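PDB 1XV5: DNA alpha-glucosyltransferase from Enterobacteria phage T4, which is a phage glycosyltransferase of the GT-B class, built from two Rossmann-like domains, each with a parallel beta sheet. Local coordinates for residues N198-T206 with K228-S238; M285-K296 with L313-W323. All blocks are in the same frame, centred on the assembly; numbering follows the deposited sequence.

Contact 1: residues N198-T206 with K228-S238; sequences NINRWIGRT and KSTVMEGLERS. With UDP (uridine-5'-diphosphate), chain C.
Glu-236 OE2 takes the backbone N-H of Thr-206 at 2.9 Å, on the syn side but tilted out of the carboxylate plane, the N-H nearly straight (173°), and also receives a salt bridge from Arg-47. Thr-206 OG1 in turn donates to Glu-236 O over 2.8 Å, in the carbonyl plane and on a lone pair. The carboxylate reaches back because Glu-236 CG lies between the backbone N and carbonyl carbon (chi1 80°) and the chain bends again at chi2. Its other oxygen, OE1, accepts from two waters; one is held by Arg-205 NH2, the second by Thr-206 O and Ser-238 OG. Arg-205 grips the terminal phosphate of UDP edge-on, NE to O2B at 3.0 Å and NH1 to O1B at 2.8 Å.

Upstream, strands 199-203 and 229-233 run parallel as the two arms of a beta-alpha-beta unit with helix 212-223; the turns after them, with Gly-204, Arg-205 and Gly-234, line the UDP pocket. On the face of Val-231, Arg-201 NH1 meets Glu-233 OE2 at 2.7 Å. This salt bridge is bent, uses the anti lone pair, and sets the two planes 82° apart; Arg-284 holds Glu-233 OE1 and Ser-288 takes Arg-201 NE. On the other, Met-232 CE lies over one face of the Trp-202 ring, displaced toward the rim, while Leu-235 CD2 comes 3.5 Å from Trp-202 CZ3. Gly-234 has a positive phi that calls for glycine, its CA against Gly-204 O. Shared between Arg-47, a backbone N-H and waters, Glu-236 is probably ionised, and its network ties phosphate-binding Arg-205 to the loops beyond both strands.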
loop_
_atom_site.group_PDB
_atom_site.type_symbol
_atom_site.label_atom_id
_atom_site.label_comp_id
_atom_site.label_asym_id
_atom_site.label_seq_id
_atom_site.Cartn_x
_atom_site.Cartn_y
_atom_site.Cartn_z
ATOM N N ASN A 198 10.246 5.504 -23.843
ATOM C CA ASN A 198 11.518 4.927 -23.420
ATOM C C ASN A 198 11.780 4.983 -21.921
ATOM O O ASN A 198 12.797 4.478 -21.450
ATOM C CB ASN A 198 12.676 5.589 -24.169
ATOM C CG ASN A 198 12.585 5.385 -25.668
ATOM O OD1 ASN A 198 12.078 4.363 -26.135
ATOM N ND2 ASN A 198 13.090 6.346 -26.430
ATOM N N ILE A 199 10.859 5.580 -21.171
ATOM C CA ILE A 199 11.020 5.672 -19.725
ATOM C C ILE A 199 10.325 4.508 -19.026
ATOM O O ILE A 199 9.140 4.249 -19.250
ATOM C CB ILE A 199 10.427 6.987 -19.165
ATOM C CG1 ILE A 199 11.039 8.188 -19.888
ATOM C CG2 ILE A 199 10.671 7.065 -17.664
ATOM C CD1 ILE A 199 12.555 8.251 -19.839
ATOM N N ASN A 200 11.080 3.810 -18.183
ATOM C CA ASN A 200 10.565 2.680 -17.426
ATOM C C ASN A 200 10.709 3.091 -15.969
ATOM O O ASN A 200 11.819 3.212 -15.460
ATOM C CB ASN A 200 11.388 1.431 -17.744
ATOM C CG ASN A 200 11.363 1.092 -19.224
ATOM O OD1 ASN A 200 12.165 1.604 -20.013
ATOM N ND2 ASN A 200 10.425 0.245 -19.612
ATOM N N ARG A 201 9.576 3.307 -15.309
ATOM C CA ARG A 201 9.577 3.786 -13.933
ATOM C C ARG A 201 9.013 2.803 -12.914
ATOM O O ARG A 201 7.846 2.416 -12.972
ATOM C CB ARG A 201 8.806 5.112 -13.886
ATOM C CG ARG A 201 8.928 5.930 -12.597
ATOM C CD ARG A 201 8.111 7.223 -12.716
ATOM N NE ARG A 201 8.512 8.027 -13.874
ATOM C CZ ARG A 201 9.510 8.909 -13.880
ATOM N NH1 ARG A 201 10.224 9.128 -12.783
ATOM N NH2 ARG A 201 9.818 9.553 -15.000
ATOM N N TRP A 202 9.870 2.408 -11.979
ATOM C CA TRP A 202 9.522 1.487 -10.901
ATOM C C TRP A 202 9.231 2.343 -9.666
ATOM O O TRP A 202 9.919 3.338 -9.435
ATOM C CB TRP A 202 10.725 0.582 -10.617
ATOM C CG TRP A 202 10.542 -0.433 -9.524
ATOM C CD1 TRP A 202 10.197 -1.751 -9.675
ATOM C CD2 TRP A 202 10.736 -0.229 -8.116
ATOM N NE1 TRP A 202 10.170 -2.378 -8.448
ATOM C CE2 TRP A 202 10.498 -1.466 -7.476
ATOM C CE3 TRP A 202 11.092 0.882 -7.333
ATOM C CZ2 TRP A 202 10.603 -1.626 -6.088
ATOM C CZ3 TRP A 202 11.197 0.721 -5.951
ATOM C CH2 TRP A 202 10.953 -0.522 -5.345
ATOM N N ILE A 203 8.216 1.973 -8.888
ATOM C CA ILE A 203 7.889 2.704 -7.661
ATOM C C ILE A 203 7.708 1.737 -6.493
ATOM O O ILE A 203 7.190 0.631 -6.660
ATOM C CB ILE A 203 6.596 3.559 -7.797
ATOM C CG1 ILE A 203 5.445 2.706 -8.338
ATOM C CG2 ILE A 203 6.863 4.767 -8.689
ATOM C CD1 ILE A 203 4.078 3.407 -8.267
ATOM N N GLY A 204 8.147 2.162 -5.311
ATOM C CA GLY A 204 8.031 1.336 -4.123
ATOM C C GLY A 204 8.926 1.863 -3.015
ATOM O O GLY A 204 9.031 3.073 -2.820
ATOM N N ARG A 205 9.560 0.952 -2.279
ATOM C CA ARG A 205 10.477 1.325 -1.203
ATOM C C ARG A 205 11.532 0.240 -1.063
ATOM O O ARG A 205 11.427 -0.811 -1.692
ATOM C CB ARG A 205 9.733 1.553 0.117
ATOM C CG ARG A 205 8.782 0.458 0.539
ATOM C CD ARG A 205 7.917 0.952 1.693
ATOM N NE ARG A 205 6.934 -0.040 2.113
ATOM C CZ ARG A 205 7.216 -1.114 2.843
ATOM N NH1 ARG A 205 6.255 -1.962 3.171
ATOM N NH2 ARG A 205 8.458 -1.334 3.255
ATOM N N THR A 206 12.542 0.486 -0.236
ATOM C CA THR A 206 13.632 -0.468 -0.108
ATOM C C THR A 206 13.395 -1.697 0.763
ATOM O O THR A 206 13.930 -1.819 1.867
ATOM C CB THR A 206 14.926 0.249 0.343
ATOM O OG1 THR A 206 15.110 1.431 -0.450
ATOM C CG2 THR A 206 16.139 -0.661 0.137
ATOM N N LYS A 228 16.903 2.093 -23.613
ATOM C CA LYS A 228 15.817 2.595 -22.775
ATOM C C LYS A 228 16.358 3.150 -21.463
ATOM O O LYS A 228 17.522 2.933 -21.116
ATOM C CB LYS A 228 14.822 1.472 -22.482
ATOM C CG LYS A 228 14.383 0.690 -23.706
ATOM C CD LYS A 228 13.627 1.560 -24.690
ATOM C CE LYS A 228 13.147 0.737 -25.876
ATOM N NZ LYS A 228 12.264 1.532 -26.776
ATOM N N SER A 229 15.505 3.858 -20.729
ATOM C CA SER A 229 15.901 4.445 -19.456
ATOM C C SER A 229 15.086 3.883 -18.304
ATOM O O SER A 229 13.905 3.571 -18.457
ATOM C CB SER A 229 15.719 5.964 -19.491
ATOM O OG SER A 229 16.446 6.538 -20.559
ATOM N N THR A 230 15.726 3.760 -17.148
ATOM C CA THR A 230 15.054 3.252 -15.966
ATOM C C THR A 230 15.190 4.200 -14.790
ATOM O O THR A 230 16.277 4.702 -14.497
ATOM C CB THR A 230 15.607 1.875 -15.548
ATOM O OG1 THR A 230 15.249 0.903 -16.537
ATOM C CG2 THR A 230 15.038 1.451 -14.198
ATOM N N VAL A 231 14.061 4.445 -14.137
ATOM C CA VAL A 231 13.991 5.301 -12.966
ATOM C C VAL A 231 13.298 4.471 -11.897
ATOM O O VAL A 231 12.352 3.733 -12.186
ATOM C CB VAL A 231 13.151 6.572 -13.227
ATOM C CG1 VAL A 231 12.993 7.364 -11.931
ATOM C CG2 VAL A 231 13.815 7.427 -14.297
ATOM N N MET A 232 13.783 4.577 -10.666
ATOM C CA MET A 232 13.202 3.845 -9.555
ATOM C C MET A 232 12.980 4.852 -8.439
ATOM O O MET A 232 13.926 5.445 -7.919
ATOM C CB MET A 232 14.149 2.719 -9.129
ATOM C CG MET A 232 14.431 1.739 -10.269
ATOM S SD MET A 232 15.660 0.473 -9.896
ATOM C CE MET A 232 14.785 -0.455 -8.716
ATOM N N GLU A 233 11.716 5.053 -8.082
ATOM C CA GLU A 233 11.360 6.026 -7.061
ATOM C C GLU A 233 10.947 5.433 -5.725
ATOM O O GLU A 233 10.225 4.440 -5.677
ATOM C CB GLU A 233 10.217 6.919 -7.562
ATOM C CG GLU A 233 10.530 7.761 -8.794
ATOM C CD GLU A 233 9.433 8.773 -9.100
ATOM O OE1 GLU A 233 8.801 9.262 -8.147
ATOM O OE2 GLU A 233 9.211 9.092 -10.288
ATOM N N GLY A 234 11.405 6.058 -4.644
ATOM C CA GLY A 234 11.031 5.613 -3.313
ATOM C C GLY A 234 12.027 4.783 -2.523
ATOM O O GLY A 234 11.746 4.412 -1.385
ATOM N N LEU A 235 13.188 4.500 -3.099
ATOM C CA LEU A 235 14.188 3.689 -2.404
ATOM C C LEU A 235 14.984 4.480 -1.372
ATOM O O LEU A 235 15.955 5.157 -1.707
ATOM C CB LEU A 235 15.150 3.055 -3.413
ATOM C CG LEU A 235 14.563 2.045 -4.406
ATOM C CD1 LEU A 235 15.676 1.527 -5.305
ATOM C CD2 LEU A 235 13.898 0.893 -3.661
ATOM N N GLU A 236 14.564 4.380 -0.113
ATOM C CA GLU A 236 15.226 5.081 0.976
ATOM C C GLU A 236 16.521 4.370 1.357
ATOM O O GLU A 236 16.670 3.168 1.129
ATOM C CB GLU A 236 14.307 5.147 2.202
ATOM C CG GLU A 236 14.254 3.865 3.063
ATOM C CD GLU A 236 13.386 2.751 2.482
ATOM O OE1 GLU A 236 13.275 1.696 3.139
ATOM O OE2 GLU A 236 12.816 2.918 1.384
ATOM N N ARG A 237 17.458 5.117 1.936
ATOM C CA ARG A 237 18.711 4.519 2.362
ATOM C C ARG A 237 18.457 3.751 3.649
ATOM O O ARG A 237 17.638 4.151 4.481
ATOM C CB ARG A 237 19.786 5.590 2.579
ATOM C CG ARG A 237 20.401 6.110 1.287
ATOM C CD ARG A 237 21.661 6.913 1.564
ATOM N NE ARG A 237 22.649 6.110 2.278
ATOM C CZ ARG A 237 23.368 5.133 1.729
ATOM N NH1 ARG A 237 23.227 4.833 0.447
ATOM N NH2 ARG A 237 24.216 4.439 2.474
ATOM N N SER A 238 19.154 2.634 3.795
ATOM C CA SER A 238 19.007 1.773 4.960
ATOM C C SER A 238 19.962 0.614 4.738
ATOM O O SER A 238 20.572 0.511 3.675
ATOM C CB SER A 238 17.579 1.229 5.025
ATOM O OG SER A 238 17.332 0.379 3.914
HETATM N N1 UDP C . 4.479 6.377 -1.543
HETATM C C2 UDP C . 4.751 7.727 -1.641
HETATM N N3 UDP C . 6.079 8.058 -1.542
HETATM C C4 UDP C . 7.140 7.188 -1.368
HETATM C C5 UDP C . 6.774 5.807 -1.288
HETATM C C6 UDP C . 5.487 5.458 -1.373
HETATM O O2 UDP C . 3.881 8.565 -1.811
HETATM O O4 UDP C . 8.284 7.635 -1.298
HETATM C "C1'" UDP C . 3.074 5.962 -1.617
HETATM C "C2'" UDP C . 2.749 5.008 -2.761
HETATM O "O2'" UDP C . 2.582 5.708 -3.976
HETATM C "C3'" UDP C . 1.474 4.372 -2.223
HETATM C "C4'" UDP C . 1.822 4.184 -0.748
HETATM O "O4'" UDP C . 2.771 5.242 -0.442
HETATM O "O3'" UDP C . 0.393 5.295 -2.355
HETATM C "C5'" UDP C . 2.437 2.842 -0.400
HETATM O "O5'" UDP C . 1.419 1.851 -0.329
HETATM P PA UDP C . 1.576 0.402 -0.976
HETATM O O1A UDP C . 0.312 -0.303 -0.677
HETATM O O2A UDP C . 2.005 0.554 -2.392
HETATM O O3A UDP C . 2.813 -0.309 -0.176
HETATM P PB UDP C . 3.328 -0.182 1.375
HETATM O O1B UDP C . 3.831 -1.524 1.767
HETATM O O2B UDP C . 4.239 0.982 1.458
HETATM O O3B UDP C . 2.013 0.131 2.207
HETATM O O HOH W 1 11.181 -0.159 3.134
HETATM O O HOH W 2 14.923 -0.404 3.780
#

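Contact 2: residues M285-K296 with L313-W323; sequences MSKSGFGYQLSK and LGACGTIPVFW
Lys-296 lies across the indole of Trp-323, and CB, CE and NZ each touch the ring. CB sits over the five-membered ring, 3.6 Å from its centroid and 19° off the normal, a CH-pi contact. The bend at chi3 (-64°) keeps the chain over the rings: CE reaches 3.4 Å from Trp-323 CZ2, and NZ ends 3.1 Å from Trp-323 CH2, near the rim of the benzene ring.

Ser-295 O approaches Trp-323 CB, and a water bridges Gln-293 O, Ser-295 O and Trp-323 N where the direct bond between the strands has become weak. Farther back the parallel strands are joined by Gly-291 and Gln-293, the N-H of Gly-291 giving to Ile-319 O at 3.0 Å. Val-321 CB stands over one face of the Tyr-292 ring. At the opposite end, Thr-318 OG1 donates to Ser-288 O over 2.7 Å from above the carbonyl plane. Leu-313 CD1 packs on the bare backbone of Gly-291, and CD2 presses tightly on Met-285 CE at 3.4 Å. Gly-317 closes helix 308-316 in a Schellman motif whose two backbone bonds are weak.

Strands 288-293 and 319-323 are the two arms of a beta-alpha-beta unit whose connection carries helix 308-316: Leu-313 and Met-285 fill one side of the sheet, while on the other Phe-290 and Tyr-292 pack against helix 354-365, Tyr-292 also touching helix 212-223.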
loop_
_atom_site.group_PDB
_atom_site.type_symbol
_atom_site.label_atom_id
_atom_site.label_comp_id
_atom_site.label_asym_id
_atom_site.label_seq_id
_atom_site.Cartn_x
_atom_site.Cartn_y
_atom_site.Cartn_z
ATOM N N MET A 285 4.802 9.597 -13.611
ATOM C CA MET A 285 4.414 8.277 -14.095
ATOM C C MET A 285 3.438 8.357 -15.263
ATOM O O MET A 285 3.517 7.554 -16.193
ATOM C CB MET A 285 3.788 7.463 -12.961
ATOM C CG MET A 285 3.488 6.012 -13.314
ATOM S SD MET A 285 4.978 5.022 -13.600
ATOM C CE MET A 285 5.542 4.743 -11.895
ATOM N N SER A 286 2.529 9.331 -15.219
ATOM C CA SER A 286 1.538 9.492 -16.279
ATOM C C SER A 286 2.193 9.809 -17.618
ATOM O O SER A 286 1.568 9.666 -18.674
ATOM C CB SER A 286 0.546 10.606 -15.923
ATOM O OG SER A 286 1.175 11.878 -15.986
ATOM N N LYS A 287 3.447 10.249 -17.573
ATOM C CA LYS A 287 4.182 10.586 -18.787
ATOM C C LYS A 287 5.280 9.572 -19.082
ATOM O O LYS A 287 6.127 9.801 -19.945
ATOM C CB LYS A 287 4.782 11.996 -18.665
ATOM C CG LYS A 287 3.722 13.102 -18.637
ATOM C CD LYS A 287 4.325 14.497 -18.464
ATOM C CE LYS A 287 4.925 14.684 -17.080
ATOM N NZ LYS A 287 5.330 16.099 -16.826
ATOM N N SER A 288 5.253 8.451 -18.363
ATOM C CA SER A 288 6.238 7.385 -18.539
ATOM C C SER A 288 5.614 6.229 -19.314
ATOM O O SER A 288 4.477 5.836 -19.057
ATOM C CB SER A 288 6.727 6.885 -17.180
ATOM O OG SER A 288 7.323 7.932 -16.439
ATOM N N GLY A 289 6.366 5.683 -20.261
ATOM C CA GLY A 289 5.843 4.594 -21.064
ATOM C C GLY A 289 5.397 3.378 -20.277
ATOM O O GLY A 289 4.295 2.858 -20.484
ATOM N N PHE A 290 6.246 2.922 -19.363
ATOM C CA PHE A 290 5.925 1.741 -18.584
ATOM C C PHE A 290 6.229 1.891 -17.106
ATOM O O PHE A 290 7.289 2.387 -16.724
ATOM C CB PHE A 290 6.671 0.534 -19.167
ATOM C CG PHE A 290 6.399 0.328 -20.624
ATOM C CD1 PHE A 290 7.106 1.044 -21.588
ATOM C CD2 PHE A 290 5.359 -0.498 -21.034
ATOM C CE1 PHE A 290 6.768 0.948 -22.941
ATOM C CE2 PHE A 290 5.015 -0.600 -22.381
ATOM C CZ PHE A 290 5.720 0.125 -23.334
ATOM N N GLY A 291 5.264 1.476 -16.288
ATOM C CA GLY A 291 5.402 1.538 -14.845
ATOM C C GLY A 291 5.599 0.130 -14.322
ATOM O O GLY A 291 4.964 -0.813 -14.799
ATOM N N TYR A 292 6.465 -0.012 -13.326
ATOM C CA TYR A 292 6.767 -1.315 -12.762
ATOM C C TYR A 292 6.445 -1.433 -11.283
ATOM O O TYR A 292 6.774 -0.558 -10.488
ATOM C CB TYR A 292 8.249 -1.633 -12.960
ATOM C CG TYR A 292 8.669 -1.739 -14.406
ATOM C CD1 TYR A 292 9.068 -2.962 -14.945
ATOM C CD2 TYR A 292 8.667 -0.619 -15.237
ATOM C CE1 TYR A 292 9.456 -3.068 -16.283
ATOM C CE2 TYR A 292 9.053 -0.713 -16.575
ATOM C CZ TYR A 292 9.446 -1.941 -17.089
ATOM O OH TYR A 292 9.827 -2.040 -18.410
ATOM N N GLN A 293 5.800 -2.536 -10.929
ATOM C CA GLN A 293 5.455 -2.827 -9.544
ATOM C C GLN A 293 5.723 -4.318 -9.497
ATOM O O GLN A 293 4.912 -5.122 -9.957
ATOM C CB GLN A 293 3.982 -2.516 -9.281
ATOM C CG GLN A 293 3.698 -2.138 -7.835
ATOM C CD GLN A 293 3.720 -3.329 -6.898
ATOM O OE1 GLN A 293 4.257 -4.386 -7.224
ATOM N NE2 GLN A 293 3.138 -3.157 -5.720
ATOM N N LEU A 294 6.883 -4.681 -8.962
ATOM C CA LEU A 294 7.291 -6.074 -8.937
ATOM C C LEU A 294 7.215 -6.786 -7.594
ATOM O O LEU A 294 8.029 -7.669 -7.308
ATOM C CB LEU A 294 8.706 -6.175 -9.514
ATOM C CG LEU A 294 8.876 -5.509 -10.886
ATOM C CD1 LEU A 294 10.335 -5.586 -11.322
ATOM C CD2 LEU A 294 7.965 -6.183 -11.913
ATOM N N SER A 295 6.236 -6.423 -6.775
ATOM C CA SER A 295 6.080 -7.081 -5.484
ATOM C C SER A 295 5.853 -8.572 -5.719
ATOM O O SER A 295 5.102 -8.971 -6.614
ATOM C CB SER A 295 4.915 -6.474 -4.703
ATOM O OG SER A 295 5.278 -5.191 -4.224
ATOM N N LYS A 296 6.509 -9.385 -4.902
ATOM C CA LYS A 296 6.449 -10.835 -5.035
ATOM C C LYS A 296 6.235 -11.543 -3.703
ATOM O O LYS A 296 6.983 -12.462 -3.347
ATOM C CB LYS A 296 7.754 -11.313 -5.672
ATOM C CG LYS A 296 8.995 -10.769 -4.957
ATOM C CD LYS A 296 10.172 -10.613 -5.904
ATOM C CE LYS A 296 10.620 -11.950 -6.458
ATOM N NZ LYS A 296 11.730 -11.789 -7.431
ATOM N N LEU A 313 -0.411 2.748 -10.941
ATOM C CA LEU A 313 0.074 2.604 -12.313
ATOM C C LEU A 313 -1.077 2.603 -13.317
ATOM O O LEU A 313 -1.050 3.326 -14.317
ATOM C CB LEU A 313 0.891 1.316 -12.470
ATOM C CG LEU A 313 2.146 1.224 -11.600
ATOM C CD1 LEU A 313 3.001 0.052 -12.063
ATOM C CD2 LEU A 313 2.937 2.526 -11.694
ATOM N N GLY A 314 -2.092 1.793 -13.051
ATOM C CA GLY A 314 -3.217 1.739 -13.964
ATOM C C GLY A 314 -4.037 3.014 -13.952
ATOM O O GLY A 314 -4.518 3.469 -14.988
ATOM N N ALA A 315 -4.179 3.608 -12.776
ATOM C CA ALA A 315 -4.974 4.818 -12.637
ATOM C C ALA A 315 -4.426 6.059 -13.335
ATOM O O ALA A 315 -5.202 6.872 -13.830
ATOM C CB ALA A 315 -5.206 5.112 -11.158
ATOM N N CYS A 316 -3.105 6.215 -13.388
ATOM C CA CYS A 316 -2.542 7.402 -14.015
ATOM C C CYS A 316 -2.307 7.274 -15.521
ATOM O O CYS A 316 -1.896 8.228 -16.168
ATOM C CB CYS A 316 -1.248 7.830 -13.308
ATOM S SG CYS A 316 0.193 6.815 -13.644
ATOM N N GLY A 317 -2.553 6.095 -16.080
ATOM C CA GLY A 317 -2.400 5.960 -17.518
ATOM C C GLY A 317 -1.116 5.437 -18.121
ATOM O O GLY A 317 -0.865 5.667 -19.305
ATOM N N THR A 318 -0.281 4.766 -17.340
ATOM C CA THR A 318 0.927 4.186 -17.918
ATOM C C THR A 318 0.569 2.714 -18.112
ATOM O O THR A 318 -0.511 2.289 -17.713
ATOM C CB THR A 318 2.153 4.290 -16.971
ATOM O OG1 THR A 318 3.317 3.791 -17.648
ATOM C CG2 THR A 318 1.933 3.477 -15.704
ATOM N N ILE A 319 1.445 1.944 -18.749
ATOM C CA ILE A 319 1.182 0.521 -18.919
ATOM C C ILE A 319 1.740 -0.179 -17.687
ATOM O O ILE A 319 2.932 -0.077 -17.399
ATOM C CB ILE A 319 1.883 -0.048 -20.167
ATOM C CG1 ILE A 319 1.173 0.443 -21.429
ATOM C CG2 ILE A 319 1.893 -1.577 -20.106
ATOM C CD1 ILE A 319 -0.262 -0.048 -21.561
ATOM N N PRO A 320 0.884 -0.886 -16.934
ATOM C CA PRO A 320 1.363 -1.579 -15.734
ATOM C C PRO A 320 2.143 -2.848 -16.029
ATOM O O PRO A 320 1.708 -3.691 -16.815
ATOM C CB PRO A 320 0.077 -1.894 -14.965
ATOM C CG PRO A 320 -0.926 -0.919 -15.498
ATOM C CD PRO A 320 -0.588 -0.864 -16.968
ATOM N N VAL A 321 3.298 -2.980 -15.392
ATOM C CA VAL A 321 4.107 -4.177 -15.538
ATOM C C VAL A 321 4.174 -4.734 -14.116
ATOM O O VAL A 321 4.828 -4.150 -13.251
ATOM C CB VAL A 321 5.519 -3.850 -16.062
ATOM C CG1 VAL A 321 6.348 -5.129 -16.155
ATOM C CG2 VAL A 321 5.420 -3.179 -17.441
ATOM N N PHE A 322 3.469 -5.842 -13.881
ATOM C CA PHE A 322 3.407 -6.478 -12.561
ATOM C C PHE A 322 4.118 -7.833 -12.529
ATOM O O PHE A 322 4.322 -8.464 -13.564
ATOM C CB PHE A 322 1.953 -6.736 -12.135
ATOM C CG PHE A 322 1.104 -5.496 -11.956
ATOM C CD1 PHE A 322 1.667 -4.228 -11.874
ATOM C CD2 PHE A 322 -0.281 -5.625 -11.819
ATOM C CE1 PHE A 322 0.864 -3.100 -11.655
ATOM C CE2 PHE A 322 -1.092 -4.510 -11.601
ATOM C CZ PHE A 322 -0.519 -3.243 -11.518
ATOM N N TRP A 323 4.457 -8.282 -11.322
ATOM C CA TRP A 323 5.119 -9.573 -11.129
ATOM C C TRP A 323 4.117 -10.681 -11.454
ATOM O O TRP A 323 3.048 -10.759 -10.849
ATOM C CB TRP A 323 5.596 -9.695 -9.676
ATOM C CG TRP A 323 6.431 -10.906 -9.392
ATOM C CD1 TRP A 323 6.054 -12.020 -8.701
ATOM C CD2 TRP A 323 7.793 -11.115 -9.778
ATOM N NE1 TRP A 323 7.098 -12.912 -8.630
ATOM C CE2 TRP A 323 8.178 -12.381 -9.282
ATOM C CE3 TRP A 323 8.728 -10.354 -10.494
ATOM C CZ2 TRP A 323 9.462 -12.906 -9.480
ATOM C CZ3 TRP A 323 10.007 -10.875 -10.691
ATOM C CH2 TRP A 323 10.359 -12.142 -10.183
HETATM O O HOH W 3 -1.255 8.953 -18.748
HETATM O O HOH W 4 3.655 -7.217 -8.554
#

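From the N terminus, the chain first passes through the sheet of strands 3-8 to 172-174 before reaching the second parallel sheet, where both contacts lie. Contact 1 closes first, when the chain returns through helix 212-223 to set strand 229-233 beside 199-203. Contact 2 follows in series through helix 308-316, so the two loops neither nest nor cross. Strand 288-293 nevertheless docks on the other edge of 199-203, away from 229-233, making the order 229-233, 199-203, 288-293, 319-323 across the centre of the sheet. Backbone bonding between Arg-201 and Tyr-292 joins the contacts directly, and Met-285 packs against Arg-201, bringing helix 278-286 onto the strands of contact 1.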